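Local coordinates for beta 1-3 glucanase (Clostridium beijerinckii NCIMB 8052, PDB 5H4E), which probably hydrolyses beta-1,3-glycosidic linkages in glucans, as a glucanase domain of glycoside hydrolase family 64, at residues A[216-221]-A[278-283]; A[223-228]-A[330-335]; A[167-172]-A[365-370]. One frame throughout, in Å; residues are numbered along the deposited sequence.

Contact 1 of 3, residues A[216-221]-A[278-283]; sequences FTASQA and STQEVL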
ATOM      1  N   PHE A 216      16.502   4.600   2.288  1.00 18.77           N
ATOM      2  CA  PHE A 216      16.653   3.504   3.238  1.00 22.43           C
ATOM      3  C   PHE A 216      16.856   2.165   2.543  1.00 19.97           C
ATOM      4  O   PHE A 216      16.859   1.109   3.187  1.00 19.81           O
ATOM      5  CB  PHE A 216      15.443   3.438   4.176  1.00 20.89           C
ATOM      6  CG  PHE A 216      15.374   4.569   5.181  1.00 19.92           C
ATOM      7  CD1 PHE A 216      15.122   5.871   4.774  1.00 18.05           C
ATOM      8  CD2 PHE A 216      15.537   4.316   6.537  1.00 22.37           C
ATOM      9  CE1 PHE A 216      15.040   6.905   5.688  1.00 20.20           C
ATOM     10  CE2 PHE A 216      15.464   5.349   7.472  1.00 22.03           C
ATOM     11  CZ  PHE A 216      15.210   6.646   7.054  1.00 17.40           C
ATOM     12  N   THR A 217      17.040   2.204   1.228  1.00 18.93           N
ATOM     13  CA  THR A 217      17.425   1.013   0.497  1.00 21.71           C
ATOM     14  C   THR A 217      18.857   0.643   0.870  1.00 26.32           C
ATOM     15  O   THR A 217      19.574   1.432   1.501  1.00 23.17           O
ATOM     16  CB  THR A 217      17.327   1.207  -1.028  1.00 22.51           C
ATOM     17  OG1 THR A 217      18.337   2.128  -1.445  1.00 25.08           O
ATOM     18  CG2 THR A 217      15.961   1.753  -1.419  1.00 26.44           C
ATOM     19  N   ALA A 218      19.276  -0.549   0.453  1.00 26.14           N
ATOM     20  CA  ALA A 218      20.530  -1.133   0.900  1.00 25.17           C
ATOM     21  C   ALA A 218      21.725  -0.321   0.432  1.00 26.89           C
ATOM     22  O   ALA A 218      22.797  -0.374   1.025  1.00 26.13           O
ATOM     23  CB  ALA A 218      20.639  -2.584   0.410  1.00 25.37           C
ATOM     24  N   SER A 219      21.537   0.453  -0.630  1.00 28.27           N
ATOM     25  CA  SER A 219      22.656   1.184  -1.210  1.00 27.73           C
ATOM     26  C   SER A 219      22.704   2.644  -0.768  1.00 30.33           C
ATOM     27  O   SER A 219      23.628   3.375  -1.131  1.00 29.11           O
ATOM     28  CB  SER A 219      22.596   1.097  -2.742  1.00 30.36           C
ATOM     29  OG  SER A 219      21.349   1.573  -3.226  1.00 34.30           O
ATOM     30  N   GLN A 220      21.720   3.073   0.024  1.00 25.42           N
ATOM     31  CA  GLN A 220      21.617   4.485   0.390  1.00 24.30           C
ATOM     32  C   GLN A 220      22.128   4.786   1.806  1.00 21.69           C
ATOM     33  O   GLN A 220      22.476   3.876   2.549  1.00 23.73           O
ATOM     34  CB  GLN A 220      20.168   4.943   0.249  1.00 23.18           C
ATOM     35  CG  GLN A 220      19.673   4.957  -1.177  1.00 24.95           C
ATOM     36  CD  GLN A 220      20.065   6.232  -1.878  1.00 25.33           C
ATOM     37  OE1 GLN A 220      19.757   7.332  -1.407  1.00 26.15           O
ATOM     38  NE2 GLN A 220      20.771   6.102  -2.989  1.00 30.05           N
ATOM     39  N   ALA A 221      22.148   6.069   2.162  1.00 21.10           N
ATOM     40  CA  ALA A 221      22.723   6.532   3.426  1.00 22.05           C
ATOM     41  C   ALA A 221      22.147   5.856   4.669  1.00 23.83           C
ATOM     42  O   ALA A 221      22.871   5.592   5.630  1.00 23.57           O
ATOM     43  CB  ALA A 221      22.550   8.044   3.541  1.00 25.24           C
ATOM     44  N   SER A 278      17.039  -7.619   7.803  1.00 20.34           N
ATOM     45  CA  SER A 278      17.743  -6.396   7.469  1.00 22.04           C
ATOM     46  C   SER A 278      16.837  -5.204   7.728  1.00 21.44           C
ATOM     47  O   SER A 278      15.638  -5.366   7.995  1.00 20.46           O
ATOM     48  CB  SER A 278      18.171  -6.401   6.004  1.00 22.78           C
ATOM     49  OG  SER A 278      17.018  -6.464   5.174  1.00 20.96           O
ATOM     50  N   THR A 279      17.411  -4.016   7.624  1.00 20.30           N
ATOM     51  CA  THR A 279      16.644  -2.781   7.675  1.00 20.69           C
ATOM     52  C   THR A 279      15.605  -2.756   6.548  1.00 22.20           C
ATOM     53  O   THR A 279      14.472  -2.306   6.747  1.00 18.86           O
ATOM     54  CB  THR A 279      17.593  -1.551   7.614  1.00 20.30           C
ATOM     55  OG1 THR A 279      18.171  -1.343   8.911  1.00 20.15           O
ATOM     56  CG2 THR A 279      16.864  -0.277   7.208  1.00 18.27           C
ATOM     57  N   GLN A 280      15.980  -3.273   5.380  1.00 18.54           N
ATOM     58  CA  GLN A 280      15.067  -3.263   4.237  1.00 21.13           C
ATOM     59  C   GLN A 280      13.909  -4.220   4.473  1.00 20.34           C
ATOM     60  O   GLN A 280      12.782  -3.927   4.112  1.00 19.88           O
ATOM     61  CB  GLN A 280      15.790  -3.633   2.936  1.00 20.48           C
ATOM     62  CG  GLN A 280      16.776  -2.578   2.452  1.00 20.05           C
ATOM     63  CD  GLN A 280      17.988  -2.467   3.349  1.00 21.67           C
ATOM     64  OE1 GLN A 280      18.624  -3.474   3.676  1.00 23.56           O
ATOM     65  NE2 GLN A 280      18.300  -1.252   3.777  1.00 20.40           N
ATOM     66  N   GLU A 281      14.181  -5.364   5.090  1.00 19.25           N
ATOM     67  CA  GLU A 281      13.119  -6.323   5.333  1.00 18.17           C
ATOM     68  C   GLU A 281      12.105  -5.797   6.348  1.00 18.73           C
ATOM     69  O   GLU A 281      10.909  -6.088   6.249  1.00 20.08           O
ATOM     70  CB  GLU A 281      13.704  -7.660   5.790  1.00 19.10           C
ATOM     71  CG  GLU A 281      14.242  -8.454   4.611  1.00 22.36           C
ATOM     72  CD  GLU A 281      15.091  -9.644   5.007  1.00 27.53           C
ATOM     73  OE1 GLU A 281      15.715  -9.609   6.088  1.00 25.54           O
ATOM     74  OE2 GLU A 281      15.142 -10.616   4.222  1.00 25.79           O
ATOM     75  N   VAL A 282      12.577  -5.026   7.322  1.00 19.46           N
ATOM     76  CA  VAL A 282      11.660  -4.378   8.260  1.00 19.54           C
ATOM     77  C   VAL A 282      10.763  -3.384   7.521  1.00 17.76           C
ATOM     78  O   VAL A 282       9.532  -3.443   7.611  1.00 18.39           O
ATOM     79  CB  VAL A 282      12.431  -3.669   9.392  1.00 19.14           C
ATOM     80  CG1 VAL A 282      11.530  -2.676  10.163  1.00 16.17           C
ATOM     81  CG2 VAL A 282      13.031  -4.703  10.332  1.00 17.85           C
ATOM     82  N   LEU A 283      11.383  -2.490   6.762  1.00 17.78           N
ATOM     83  CA  LEU A 283      10.651  -1.428   6.073  1.00 19.09           C
ATOM     84  C   LEU A 283       9.694  -1.950   5.023  1.00 21.21           C
ATOM     85  O   LEU A 283       8.600  -1.391   4.832  1.00 21.03           O
ATOM     86  CB  LEU A 283      11.642  -0.450   5.435  1.00 19.65           C
ATOM     87  CG  LEU A 283      12.416   0.346   6.476  1.00 19.50           C
ATOM     88  CD1 LEU A 283      13.553   1.097   5.832  1.00 16.97           C
ATOM     89  CD2 LEU A 283      11.467   1.303   7.205  1.00 18.38           C
TER
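The phenyl ring of Phe216 and the amide of Gln280 are the two flat groups that carry this contact. Leu283 reaches the ring obliquely, its CD1 lying 3.8 Å from Phe216 CD2. The same methyl presses closer on the ring's root, with Leu283 CD1 3.4 Å from Phe216 CB, and the two side chains cross at about a right angle. Other aromatics also meet the ring: Tyr225 edge-to-face, and Phe197 with the ring planes inclined.

The Gln280 amide uses its nitrogen edge. Its NE2 donates to Phe216 O at 2.8 Å. The bond is nearly straight, with an N-H...O angle of 171°, and the acceptor is only 2° out of the amide plane. A bend at chi2 (69°) turns the glutamine chain toward this carbonyl. NE2 also bonds to Ala223 O, so two carbonyls of one loop fix the rotation of the amide. On its oxygen side, Ala218 CB lies 3.9 Å from Gln280 OE1.

The helix that presents Gln280 and Leu283 starts with a capping box: Glu281 N donates to Ser278 OG at 3.0 Å, and Ser278 N returns a bond to Glu281 OE1 at 2.9 Å. The contact thus sets the first turn of helix 279-284 against the loop between strand 206-207 and helix 227-236, while Val282 and Leu283 reach helix 294-309.

Contact 2 of 3, residues A[223-228]-A[330-335]; sequences AHYFDS and ANYFAK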
ATOM      1  N   ALA A 223      20.766   2.831   5.016  1.00 22.13           N
ATOM      2  CA  ALA A 223      20.614   1.408   4.739  1.00 21.61           C
ATOM      3  C   ALA A 223      20.608   0.556   5.994  1.00 19.26           C
ATOM      4  O   ALA A 223      20.080  -0.565   5.990  1.00 21.30           O
ATOM      5  CB  ALA A 223      21.731   0.937   3.812  1.00 23.08           C
ATOM      6  N   HIS A 224      21.212   1.075   7.060  1.00 21.56           N
ATOM      7  CA  HIS A 224      21.376   0.301   8.284  1.00 21.60           C
ATOM      8  C   HIS A 224      20.625   0.906   9.469  1.00 24.43           C
ATOM      9  O   HIS A 224      20.942   0.619  10.617  1.00 24.38           O
ATOM     10  CB  HIS A 224      22.866   0.166   8.597  1.00 27.02           C
ATOM     11  CG  HIS A 224      23.632  -0.501   7.502  1.00 25.32           C
ATOM     12  ND1 HIS A 224      23.577  -1.860   7.284  1.00 28.22           N
ATOM     13  CD2 HIS A 224      24.423   0.008   6.528  1.00 26.47           C
ATOM     14  CE1 HIS A 224      24.316  -2.164   6.232  1.00 28.12           C
ATOM     15  NE2 HIS A 224      24.847  -1.049   5.760  1.00 29.41           N
ATOM     16  N   TYR A 225      19.616   1.718   9.172  1.00 20.44           N
ATOM     17  CA  TYR A 225      18.891   2.482  10.186  1.00 21.40           C
ATOM     18  C   TYR A 225      18.362   1.613  11.337  1.00 22.30           C
ATOM     19  O   TYR A 225      18.427   2.010  12.494  1.00 21.22           O
ATOM     20  CB  TYR A 225      17.736   3.249   9.529  1.00 21.28           C
ATOM     21  CG  TYR A 225      16.895   4.076  10.490  1.00 17.43           C
ATOM     22  CD1 TYR A 225      17.430   5.170  11.156  1.00 20.41           C
ATOM     23  CD2 TYR A 225      15.556   3.765  10.706  1.00 20.58           C
ATOM     24  CE1 TYR A 225      16.658   5.925  12.042  1.00 20.70           C
ATOM     25  CE2 TYR A 225      14.781   4.513  11.576  1.00 19.04           C
ATOM     26  CZ  TYR A 225      15.328   5.580  12.236  1.00 19.42           C
ATOM     27  OH  TYR A 225      14.540   6.305  13.098  1.00 18.91           O
ATOM     28  N   PHE A 226      17.856   0.426  11.030  1.00 20.01           N
ATOM     29  CA  PHE A 226      17.256  -0.402  12.071  1.00 22.60           C
ATOM     30  C   PHE A 226      18.204  -1.427  12.694  1.00 23.06           C
ATOM     31  O   PHE A 226      17.817  -2.137  13.608  1.00 19.30           O
ATOM     32  CB  PHE A 226      16.040  -1.147  11.526  1.00 21.42           C
ATOM     33  CG  PHE A 226      14.758  -0.355  11.583  1.00 21.40           C
ATOM     34  CD1 PHE A 226      14.041  -0.256  12.766  1.00 19.01           C
ATOM     35  CD2 PHE A 226      14.259   0.263  10.447  1.00 20.00           C
ATOM     36  CE1 PHE A 226      12.852   0.463  12.822  1.00 20.63           C
ATOM     37  CE2 PHE A 226      13.080   0.986  10.503  1.00 19.21           C
ATOM     38  CZ  PHE A 226      12.380   1.087  11.693  1.00 17.04           C
ATOM     39  N   ASP A 227      19.432  -1.503  12.192  1.00 22.01           N
ATOM     40  CA  ASP A 227      20.329  -2.621  12.503  1.00 22.76           C
ATOM     41  C   ASP A 227      20.627  -2.824  13.995  1.00 21.84           C
ATOM     42  O   ASP A 227      20.539  -3.943  14.499  1.00 24.45           O
ATOM     43  CB  ASP A 227      21.652  -2.450  11.758  1.00 21.75           C
ATOM     44  CG  ASP A 227      21.535  -2.767  10.279  1.00 28.57           C
ATOM     45  OD1 ASP A 227      20.408  -2.711   9.742  1.00 25.24           O
ATOM     46  OD2 ASP A 227      22.573  -3.089   9.666  1.00 28.03           O
ATOM     47  N   SER A 228      21.011  -1.760  14.683  1.00 21.00           N
ATOM     48  CA  SER A 228      21.362  -1.893  16.094  1.00 21.46           C
ATOM     49  C   SER A 228      20.156  -2.349  16.920  1.00 23.36           C
ATOM     50  O   SER A 228      20.296  -3.171  17.834  1.00 22.50           O
ATOM     51  CB  SER A 228      21.910  -0.589  16.648  1.00 27.89           C
ATOM     52  OG  SER A 228      22.129  -0.733  18.048  1.00 34.24           O
ATOM     53  N   ALA A 330      12.443   4.124  14.356  1.00 17.44           N
ATOM     54  CA  ALA A 330      11.064   3.742  14.098  1.00 19.30           C
ATOM     55  C   ALA A 330      10.695   4.248  12.717  1.00 15.30           C
ATOM     56  O   ALA A 330      11.436   5.039  12.131  1.00 16.29           O
ATOM     57  CB  ALA A 330      10.137   4.321  15.158  1.00 17.42           C
ATOM     58  N   ASN A 331       9.558   3.812  12.197  1.00 14.28           N
ATOM     59  CA  ASN A 331       9.153   4.271  10.866  1.00 17.12           C
ATOM     60  C   ASN A 331       8.440   5.620  10.976  1.00 16.59           C
ATOM     61  O   ASN A 331       7.215   5.694  10.974  1.00 16.77           O
ATOM     62  CB  ASN A 331       8.273   3.229  10.179  1.00 16.42           C
ATOM     63  CG  ASN A 331       8.162   3.460   8.693  1.00 15.97           C
ATOM     64  OD1 ASN A 331       8.121   4.599   8.253  1.00 15.33           O
ATOM     65  ND2 ASN A 331       8.126   2.377   7.908  1.00 15.46           N
ATOM     66  N   TYR A 332       9.221   6.688  11.082  1.00 16.17           N
ATOM     67  CA  TYR A 332       8.644   8.023  11.282  1.00 15.61           C
ATOM     68  C   TYR A 332       7.886   8.536  10.059  1.00 16.67           C
ATOM     69  O   TYR A 332       6.995   9.378  10.176  1.00 17.12           O
ATOM     70  CB  TYR A 332       9.748   9.002  11.694  1.00 17.07           C
ATOM     71  CG  TYR A 332      10.185   8.738  13.120  1.00 16.37           C
ATOM     72  CD1 TYR A 332       9.371   9.120  14.188  1.00 18.75           C
ATOM     73  CD2 TYR A 332      11.363   8.058  13.401  1.00 18.44           C
ATOM     74  CE1 TYR A 332       9.740   8.876  15.500  1.00 22.43           C
ATOM     75  CE2 TYR A 332      11.757   7.816  14.729  1.00 18.57           C
ATOM     76  CZ  TYR A 332      10.929   8.223  15.767  1.00 20.81           C
ATOM     77  OH  TYR A 332      11.278   8.003  17.086  1.00 24.58           O
ATOM     78  N   PHE A 333       8.229   8.015   8.894  1.00 13.38           N
ATOM     79  CA  PHE A 333       7.397   8.222   7.703  1.00 16.24           C
ATOM     80  C   PHE A 333       5.961   7.708   7.974  1.00 16.15           C
ATOM     81  O   PHE A 333       4.987   8.454   7.843  1.00 14.35           O
ATOM     82  CB  PHE A 333       8.042   7.528   6.494  1.00 17.31           C
ATOM     83  CG  PHE A 333       7.186   7.503   5.241  1.00 16.16           C
ATOM     84  CD1 PHE A 333       6.314   6.446   4.998  1.00 15.31           C
ATOM     85  CD2 PHE A 333       7.277   8.525   4.297  1.00 15.55           C
ATOM     86  CE1 PHE A 333       5.524   6.408   3.846  1.00 17.26           C
ATOM     87  CE2 PHE A 333       6.494   8.497   3.130  1.00 14.75           C
ATOM     88  CZ  PHE A 333       5.617   7.436   2.906  1.00 18.15           C
ATOM     89  N   ALA A 334       5.840   6.451   8.387  1.00 13.25           N
ATOM     90  CA  ALA A 334       4.527   5.859   8.646  1.00 15.67           C
ATOM     91  C   ALA A 334       3.775   6.649   9.711  1.00 17.29           C
ATOM     92  O   ALA A 334       2.592   6.954   9.557  1.00 16.06           O
ATOM     93  CB  ALA A 334       4.668   4.402   9.080  1.00 13.89           C
ATOM     94  N   LYS A 335       4.473   6.966  10.795  1.00 14.56           N
ATOM     95  CA  LYS A 335       3.867   7.711  11.901  1.00 16.42           C
ATOM     96  C   LYS A 335       3.293   9.049  11.426  1.00 15.77           C
ATOM     97  O   LYS A 335       2.198   9.438  11.852  1.00 16.17           O
ATOM     98  CB  LYS A 335       4.891   7.913  13.016  1.00 16.78           C
ATOM     99  CG  LYS A 335       4.480   8.881  14.152  1.00 18.08           C
ATOM    100  CD  LYS A 335       3.185   8.501  14.891  1.00 19.53           C
ATOM    101  CE  LYS A 335       3.051   9.317  16.205  1.00 22.83           C
ATOM    102  NZ  LYS A 335       1.738   9.081  16.902  1.00 25.14           N
TER
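Tyr225 and Phe226 make a buried aromatic-to-backbone contact with Ala330 and Asn331, joining the turn that leads into helix 227-236 to the start of helix 332-339. The evidence lies in which atoms touch: the two rings meet main chain more than side chains. Tyr225 OH accepts a hydrogen bond from Ala330 N at 3.3 Å, with an N-H...O angle of 153°. Ala330 O lies at the edge of the same ring, near its plane, 3.4 Å from Tyr225 CE2. With CG anti to the backbone N (chi1 179°), the tyrosine extends across to the other segment, and its OH arrives at the edge of the Tyr332 ring, in plane, 3.6 Å from Tyr332 CE2.

Phe226 adds a second ring. Its CZ is 3.7 Å from Ala330 C, an oblique approach, whereas Asn331 N lies at the ring edge, 4.0 Å from Phe226 CZ. One Phe226 face is overlain toward its rim by Tyr225 CE2. Both rings also touch Pro329.

The backbone they meet leads directly into a helix. Asn331 is the centre of an inverse gamma turn and the N-cap of helix 332-339: its OD1 accepts from Ala334 N at 2.9 Å, the donor standing 51° above the carbonyl plane. Its other amide atom, ND2, bonds to Asn308 OD1, tying the cap to helix 294-309.

A type I turn from His224 to Asp227 presents the two aromatics. It is reinforced by a histidine-carboxylate hydrogen bond from His224 ND1 to Asp227 OD2, 2.9 Å long and met from above the carboxylate plane. Outside the two segments, Phe226 packs on Val282 and Leu283 of helix 279-284, and Tyr225 on Glu196 of helix 195-198.

Contact 3 of 3, residues A[167-172]-A[365-370]; sequences VGNSGY and DPKYAI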
ATOM      1  N   VAL A 167     -19.429   2.703   1.590  1.00 16.74           N
ATOM      2  CA  VAL A 167     -20.808   2.654   2.050  1.00 16.78           C
ATOM      3  C   VAL A 167     -21.390   1.276   1.773  1.00 18.77           C
ATOM      4  O   VAL A 167     -21.419   0.820   0.620  1.00 17.48           O
ATOM      5  CB  VAL A 167     -21.680   3.734   1.355  1.00 17.79           C
ATOM      6  CG1 VAL A 167     -23.146   3.626   1.816  1.00 16.58           C
ATOM      7  CG2 VAL A 167     -21.111   5.130   1.615  1.00 17.64           C
ATOM      8  N   GLY A 168     -21.849   0.616   2.828  1.00 17.91           N
ATOM      9  CA  GLY A 168     -22.435  -0.701   2.683  1.00 17.22           C
ATOM     10  C   GLY A 168     -23.920  -0.623   2.379  1.00 18.83           C
ATOM     11  O   GLY A 168     -24.527   0.439   2.474  1.00 17.09           O
ATOM     12  N   ASN A 169     -24.503  -1.760   2.002  1.00 18.30           N
ATOM     13  CA  ASN A 169     -25.935  -1.835   1.739  1.00 18.09           C
ATOM     14  C   ASN A 169     -26.811  -1.761   2.980  1.00 19.59           C
ATOM     15  O   ASN A 169     -28.019  -1.532   2.871  1.00 18.83           O
ATOM     16  CB  ASN A 169     -26.260  -3.132   0.988  1.00 17.84           C
ATOM     17  CG  ASN A 169     -26.024  -3.014  -0.503  1.00 24.75           C
ATOM     18  OD1 ASN A 169     -26.535  -2.102  -1.149  1.00 31.56           O
ATOM     19  ND2 ASN A 169     -25.251  -3.939  -1.057  1.00 28.85           N
ATOM     20  N   SER A 170     -26.234  -1.978   4.160  1.00 17.50           N
ATOM     21  CA  SER A 170     -27.079  -2.143   5.351  1.00 18.00           C
ATOM     22  C   SER A 170     -26.549  -1.502   6.629  1.00 19.79           C
ATOM     23  O   SER A 170     -26.825  -2.002   7.730  1.00 18.21           O
ATOM     24  CB  SER A 170     -27.318  -3.636   5.625  1.00 18.34           C
ATOM     25  OG  SER A 170     -26.107  -4.303   5.952  1.00 17.62           O
ATOM     26  N   GLY A 171     -25.794  -0.415   6.499  1.00 18.54           N
ATOM     27  CA  GLY A 171     -25.458   0.390   7.664  1.00 22.53           C
ATOM     28  C   GLY A 171     -24.043   0.932   7.730  1.00 26.73           C
ATOM     29  O   GLY A 171     -23.794   1.967   8.349  1.00 29.95           O
ATOM     30  N   TYR A 172     -23.113   0.244   7.081  1.00 21.17           N
ATOM     31  CA  TYR A 172     -21.696   0.601   7.173  1.00 19.78           C
ATOM     32  C   TYR A 172     -21.432   1.888   6.405  1.00 19.74           C
ATOM     33  O   TYR A 172     -21.834   2.019   5.246  1.00 16.45           O
ATOM     34  CB  TYR A 172     -20.837  -0.536   6.621  1.00 17.54           C
ATOM     35  CG  TYR A 172     -19.343  -0.342   6.711  1.00 16.75           C
ATOM     36  CD1 TYR A 172     -18.637   0.271   5.676  1.00 18.61           C
ATOM     37  CD2 TYR A 172     -18.626  -0.829   7.796  1.00 18.95           C
ATOM     38  CE1 TYR A 172     -17.272   0.423   5.730  1.00 19.22           C
ATOM     39  CE2 TYR A 172     -17.244  -0.685   7.862  1.00 18.47           C
ATOM     40  CZ  TYR A 172     -16.574  -0.051   6.816  1.00 20.42           C
ATOM     41  OH  TYR A 172     -15.200   0.107   6.860  1.00 18.95           O
ATOM     42  N   ASP A 365     -21.218  -6.485   2.484  1.00 18.23           N
ATOM     43  CA  ASP A 365     -22.244  -6.155   1.497  1.00 20.30           C
ATOM     44  C   ASP A 365     -22.084  -4.739   0.945  1.00 15.92           C
ATOM     45  O   ASP A 365     -22.896  -3.869   1.210  1.00 17.53           O
ATOM     46  CB  ASP A 365     -23.643  -6.329   2.116  1.00 16.59           C
ATOM     47  CG  ASP A 365     -23.861  -5.457   3.362  1.00 20.83           C
ATOM     48  OD1 ASP A 365     -22.869  -5.084   4.041  1.00 17.49           O
ATOM     49  OD2 ASP A 365     -25.039  -5.146   3.664  1.00 18.97           O
ATOM     50  N   PRO A 366     -21.031  -4.513   0.154  1.00 18.81           N
ATOM     51  CA  PRO A 366     -20.710  -3.169  -0.333  1.00 17.16           C
ATOM     52  C   PRO A 366     -21.745  -2.640  -1.321  1.00 20.08           C
ATOM     53  O   PRO A 366     -22.263  -3.411  -2.133  1.00 17.23           O
ATOM     54  CB  PRO A 366     -19.353  -3.372  -1.021  1.00 16.82           C
ATOM     55  CG  PRO A 366     -19.390  -4.788  -1.474  1.00 15.73           C
ATOM     56  CD  PRO A 366     -20.126  -5.532  -0.402  1.00 19.20           C
ATOM     57  N   LYS A 367     -22.034  -1.342  -1.236  1.00 19.29           N
ATOM     58  CA  LYS A 367     -22.927  -0.654  -2.169  1.00 18.16           C
ATOM     59  C   LYS A 367     -22.123   0.236  -3.107  1.00 18.32           C
ATOM     60  O   LYS A 367     -22.164   0.075  -4.331  1.00 18.80           O
ATOM     61  CB  LYS A 367     -23.948   0.183  -1.402  1.00 20.35           C
ATOM     62  CG  LYS A 367     -25.071   0.760  -2.240  1.00 23.27           C
ATOM     63  CD  LYS A 367     -25.992   1.573  -1.343  1.00 25.19           C
ATOM     64  CE  LYS A 367     -27.209   2.084  -2.083  1.00 33.16           C
ATOM     65  NZ  LYS A 367     -28.273   2.489  -1.111  1.00 39.07           N
ATOM     66  N   TYR A 368     -21.378   1.173  -2.530  1.00 18.46           N
ATOM     67  CA  TYR A 368     -20.503   2.015  -3.338  1.00 17.53           C
ATOM     68  C   TYR A 368     -19.396   2.621  -2.487  1.00 18.89           C
ATOM     69  O   TYR A 368     -19.475   2.611  -1.253  1.00 17.19           O
ATOM     70  CB  TYR A 368     -21.305   3.128  -4.043  1.00 17.16           C
ATOM     71  CG  TYR A 368     -21.905   4.160  -3.105  1.00 17.61           C
ATOM     72  CD1 TYR A 368     -23.217   4.033  -2.648  1.00 19.38           C
ATOM     73  CD2 TYR A 368     -21.172   5.271  -2.694  1.00 18.03           C
ATOM     74  CE1 TYR A 368     -23.772   4.968  -1.800  1.00 20.29           C
ATOM     75  CE2 TYR A 368     -21.724   6.212  -1.829  1.00 19.29           C
ATOM     76  CZ  TYR A 368     -23.025   6.051  -1.394  1.00 19.51           C
ATOM     77  OH  TYR A 368     -23.583   6.980  -0.544  1.00 21.78           O
ATOM     78  N   ALA A 369     -18.375   3.159  -3.159  1.00 17.56           N
ATOM     79  CA  ALA A 369     -17.350   3.955  -2.485  1.00 19.75           C
ATOM     80  C   ALA A 369     -17.140   5.273  -3.209  1.00 16.47           C
ATOM     81  O   ALA A 369     -17.289   5.355  -4.429  1.00 20.10           O
ATOM     82  CB  ALA A 369     -16.014   3.180  -2.380  1.00 17.55           C
ATOM     83  N   ILE A 370     -16.833   6.315  -2.442  1.00 20.32           N
ATOM     84  CA  ILE A 370     -16.423   7.591  -3.017  1.00 17.77           C
ATOM     85  C   ILE A 370     -14.913   7.747  -2.878  1.00 17.50           C
ATOM     86  O   ILE A 370     -14.379   7.632  -1.773  1.00 16.91           O
ATOM     87  CB  ILE A 370     -17.081   8.808  -2.323  1.00 20.85           C
ATOM     88  CG1 ILE A 370     -18.615   8.710  -2.302  1.00 20.09           C
ATOM     89  CG2 ILE A 370     -16.581  10.104  -2.961  1.00 16.98           C
ATOM     90  CD1 ILE A 370     -19.249   8.708  -3.649  1.00 24.89           C
TER
HETATM   91  O   HOH W   1     -29.104   0.043   0.738  1.00 36.90           O
HETATM   92  O   HOH W   2     -23.495  -2.579   5.160  1.00 15.19           O
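Val167 pairs with Lys367 and Tyr368 in a classic beta bulge, where strand 162-168 runs antiparallel to strand 366-374. Backbone hydrogen bonds define it. Val167 N donates to Tyr368 O at 2.8 Å, and Val167 O accepts twice in its carbonyl plane, from Lys367 N at 2.9 Å and from Tyr368 N at 3.2 Å. Beyond the bulge, Asn169 N donates to Asp365 O at 2.8 Å, holding the loop that follows the strand.

The apolar part is a CH-pi contact: Val167 CB stands over one face of the Tyr368 ring, offset toward the rim, 3.9 Å from the centroid and 14° off the normal. The tyrosine CG sits between backbone N and carbonyl carbon (chi1 67°), which lays the ring beside its strand partner, the two side chains pointing the same way. Leu4, Thr1 and Pro2 also touch this tyrosine.

Polar side chains meet at the loop. Ser170 OG donates to the syn lone pair of Asp365 OD2 at 2.7 Å. A water bridges the other oxygen, Asp365 OD1, to Ser170 N, and a second water links Asn169 O with Lys367 NZ. The Lys367 and Asn169 side chains cross at about a right angle, Asn169 OD1 lying 3.4 Å from Lys367 CG.

With both carboxylate oxygens of Asp365 accepting hydrogen bonds, the arrangement probably favours its ionised form and helps hold the solvent-exposed loop after strand 162-168.

Overall arrangement
Contacts 1 and 2 adjoin, their centres 9 Å apart, and their segments alternate along the chain. Both fasten the chain leading into helix 227-236, contact 1 against helix 279-284 and contact 2 against the start of helix 332-339. Thr279 OG1 joins them through probable hydrogen bonds to Asp227 OD1 and Phe226 N. Contact 2 is buried; contacts 1 and 3 are partly buried. Contacts 1 and 2 combine aromatic packing with a side-chain to main-chain bond beside a capped helix. Contact 3, its centre about 39 Å from that of contact 1 across the chain's centre, belongs to the five-stranded mixed sheet. It relies on backbone pairing and, at its exposed loop, on a carboxylate and waters.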